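Local atomic coordinates of TCR alpha chain (Gallus gallus, PDB entry 6LIR), a protein that pairs with a TCR beta chain to form the chicken alpha-beta T-cell receptor, which probably recognises peptide antigen presented by MHC molecules. Residues A[43-48]-A[70-75]. Residues are numbered along the deposited sequence; the frame is centred on the assembly and turned at random.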
ATOM      1  N   PHE A  43      -7.026   0.805  14.215  1.00 31.84           N
ATOM      2  CA  PHE A  43      -8.238   0.429  14.930  1.00 33.40           C
ATOM      3  C   PHE A  43      -9.441   1.229  14.440  1.00 37.43           C
ATOM      4  O   PHE A  43      -9.358   2.443  14.233  1.00 35.10           O
ATOM      5  CB  PHE A  43      -8.044   0.639  16.434  1.00 34.30           C
ATOM      6  CG  PHE A  43      -9.267   0.333  17.254  1.00 39.64           C
ATOM      7  CD1 PHE A  43      -9.682  -0.976  17.447  1.00 40.41           C
ATOM      8  CD2 PHE A  43     -10.001   1.356  17.835  1.00 37.56           C
ATOM      9  CE1 PHE A  43     -10.810  -1.257  18.198  1.00 43.82           C
ATOM     10  CE2 PHE A  43     -11.130   1.082  18.588  1.00 43.08           C
ATOM     11  CZ  PHE A  43     -11.535  -0.224  18.771  1.00 40.02           C
ATOM     12  N   LEU A  44     -10.563   0.538  14.232  1.00 33.45           N
ATOM     13  CA  LEU A  44     -11.803   1.187  13.818  1.00 34.48           C
ATOM     14  C   LEU A  44     -12.889   1.131  14.880  1.00 38.14           C
ATOM     15  O   LEU A  44     -13.441   2.172  15.253  1.00 36.33           O
ATOM     16  CB  LEU A  44     -12.335   0.548  12.527  1.00 35.00           C
ATOM     17  CG  LEU A  44     -11.468   0.587  11.270  1.00 36.19           C
ATOM     18  CD1 LEU A  44     -12.189  -0.105  10.122  1.00 35.76           C
ATOM     19  CD2 LEU A  44     -11.109   2.018  10.904  1.00 31.95           C
ATOM     20  N   VAL A  45     -13.214  -0.059  15.386  1.00 32.57           N
ATOM     21  CA  VAL A  45     -14.309  -0.212  16.337  1.00 33.54           C
ATOM     22  C   VAL A  45     -14.137  -1.540  17.062  1.00 37.37           C
ATOM     23  O   VAL A  45     -13.512  -2.472  16.550  1.00 33.22           O
ATOM     24  CB  VAL A  45     -15.676  -0.122  15.606  1.00 34.47           C
ATOM     25  CG1 VAL A  45     -15.862  -1.306  14.670  1.00 32.78           C
ATOM     26  CG2 VAL A  45     -16.832  -0.010  16.592  1.00 34.34           C
ATOM     27  N   SER A  46     -14.722  -1.637  18.251  1.00 36.07           N
ATOM     28  CA  SER A  46     -14.731  -2.869  19.022  1.00 42.30           C
ATOM     29  C   SER A  46     -16.087  -3.026  19.691  1.00 39.84           C
ATOM     30  O   SER A  46     -16.661  -2.046  20.173  1.00 41.01           O
ATOM     31  CB  SER A  46     -13.631  -2.880  20.086  1.00 42.03           C
ATOM     32  OG  SER A  46     -13.914  -3.854  21.071  1.00 49.79           O
ATOM     33  N   ALA A  47     -16.585  -4.260  19.732  1.00 35.71           N
ATOM     34  CA  ALA A  47     -17.863  -4.539  20.372  1.00 39.64           C
ATOM     35  C   ALA A  47     -17.849  -5.943  20.956  1.00 37.75           C
ATOM     36  O   ALA A  47     -17.080  -6.810  20.535  1.00 40.89           O
ATOM     37  CB  ALA A  47     -19.035  -4.394  19.396  1.00 31.81           C
ATOM     38  N   VAL A  48     -18.717  -6.155  21.944  1.00 38.35           N
ATOM     39  CA  VAL A  48     -18.924  -7.475  22.515  1.00 38.95           C
ATOM     40  C   VAL A  48     -20.235  -8.108  22.058  1.00 35.75           C
ATOM     41  O   VAL A  48     -20.337  -9.341  22.036  1.00 39.95           O
ATOM     42  CB  VAL A  48     -18.844  -7.436  24.058  1.00 45.34           C
ATOM     43  CG1 VAL A  48     -17.507  -6.858  24.508  1.00 40.91           C
ATOM     44  CG2 VAL A  48     -20.001  -6.638  24.643  1.00 46.24           C
ATOM     45  N   SER A  70     -19.516 -11.548  12.446  1.00 35.95           N
ATOM     46  CA  SER A  70     -19.825 -10.130  12.519  1.00 38.06           C
ATOM     47  C   SER A  70     -19.765  -9.543  11.115  1.00 36.90           C
ATOM     48  O   SER A  70     -19.324 -10.191  10.162  1.00 33.93           O
ATOM     49  CB  SER A  70     -18.868  -9.397  13.466  1.00 35.66           C
ATOM     50  OG  SER A  70     -17.620  -9.151  12.838  1.00 36.21           O
ATOM     51  N   ALA A  71     -20.209  -8.297  11.003  1.00 27.31           N
ATOM     52  CA  ALA A  71     -20.264  -7.619   9.717  1.00 34.59           C
ATOM     53  C   ALA A  71     -19.997  -6.142   9.936  1.00 31.46           C
ATOM     54  O   ALA A  71     -20.603  -5.521  10.814  1.00 30.22           O
ATOM     55  CB  ALA A  71     -21.621  -7.813   9.029  1.00 28.82           C
ATOM     56  N   LEU A  72     -19.092  -5.593   9.133  1.00 29.65           N
ATOM     57  CA  LEU A  72     -18.773  -4.176   9.149  1.00 32.38           C
ATOM     58  C   LEU A  72     -19.453  -3.516   7.957  1.00 33.21           C
ATOM     59  O   LEU A  72     -19.130  -3.822   6.803  1.00 29.27           O
ATOM     60  CB  LEU A  72     -17.264  -3.949   9.094  1.00 30.72           C
ATOM     61  CG  LEU A  72     -16.853  -2.480   9.172  1.00 28.57           C
ATOM     62  CD1 LEU A  72     -17.196  -1.906  10.540  1.00 30.76           C
ATOM     63  CD2 LEU A  72     -15.372  -2.305   8.866  1.00 31.74           C
ATOM     64  N   TRP A  73     -20.394  -2.625   8.236  1.00 32.60           N
ATOM     65  CA  TRP A  73     -21.121  -1.908   7.197  1.00 29.40           C
ATOM     66  C   TRP A  73     -20.518  -0.519   7.068  1.00 28.34           C
ATOM     67  O   TRP A  73     -20.464   0.227   8.049  1.00 30.48           O
ATOM     68  CB  TRP A  73     -22.611  -1.815   7.529  1.00 30.88           C
ATOM     69  CG  TRP A  73     -23.388  -0.890   6.614  1.00 31.41           C
ATOM     70  CD1 TRP A  73     -23.882   0.346   6.924  1.00 34.18           C
ATOM     71  CD2 TRP A  73     -23.761  -1.139   5.252  1.00 27.66           C
ATOM     72  NE1 TRP A  73     -24.540   0.881   5.836  1.00 33.24           N
ATOM     73  CE2 TRP A  73     -24.480  -0.011   4.799  1.00 32.31           C
ATOM     74  CE3 TRP A  73     -23.558  -2.206   4.371  1.00 31.44           C
ATOM     75  CZ2 TRP A  73     -24.997   0.078   3.506  1.00 32.03           C
ATOM     76  CZ3 TRP A  73     -24.074  -2.117   3.084  1.00 34.15           C
ATOM     77  CH2 TRP A  73     -24.783  -0.982   2.666  1.00 31.43           C
ATOM     78  N   LEU A  74     -20.036  -0.190   5.875  1.00 30.10           N
ATOM     79  CA  LEU A  74     -19.568   1.155   5.560  1.00 35.84           C
ATOM     80  C   LEU A  74     -20.705   1.888   4.858  1.00 34.20           C
ATOM     81  O   LEU A  74     -21.119   1.490   3.769  1.00 32.65           O
ATOM     82  CB  LEU A  74     -18.323   1.105   4.674  1.00 28.28           C
ATOM     83  CG  LEU A  74     -16.994   0.673   5.305  1.00 37.37           C
ATOM     84  CD1 LEU A  74     -16.927  -0.833   5.483  1.00 32.51           C
ATOM     85  CD2 LEU A  74     -15.830   1.158   4.454  1.00 39.97           C
ATOM     86  N   ALA A  75     -21.205   2.958   5.472  1.00 30.28           N
ATOM     87  CA  ALA A  75     -22.435   3.570   4.972  1.00 34.45           C
ATOM     88  C   ALA A  75     -22.192   4.490   3.783  1.00 36.56           C
ATOM     89  O   ALA A  75     -23.096   4.689   2.964  1.00 34.37           O
ATOM     90  CB  ALA A  75     -23.131   4.346   6.081  1.00 35.27           C
TER
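Leu-72 reaches across the core of the variable domain with both methyls, one for each of two consecutive residues on the facing strand. Its CD2 meets CD1 of Leu-44 at 4.1 Å, and its CD1 lies a looser 4.4 Å from CG1 of Val-45. The two leucine side chains cross at about a right angle and touch through one methyl each. In Leu-72, CG stands anti to the backbone N (chi1 -177°), which extends its two methyls toward Leu-44 and Val-45. The side chains of Leu-44 and Val-45 both set off toward the segment 70-75 although they are neighbours in sequence: the two residues, both joined to Trp-32 by backbone hydrogen bonds, form a classic beta bulge opposite it, with psi of Leu-44 at -53°. No hydrogen bond joins the segments: the CA atoms of Val-45 and Leu-72 stand 9.3 Å apart, a spacing bridged by side chains alone. Around this small, buried apolar patch, Tyr-85 touches both leucines, Trp-32 packs on Leu-72 and Leu-61 touches Val-45. A hydrogen bond from NE1 of Trp-32 to OG of Ser-70 probably helps to fix its indole. On the segment 43-48, Phe-43 packs on Pro-98 of the TCR beta chain, and OG of Ser-46 is hydrogen-bonded to OD1 of Asn-96 of that chain. Such face-to-face packing between strand 42-47 of one sheet and strand 69-74 of the other is characteristic of the immunoglobulin V-set beta sandwich.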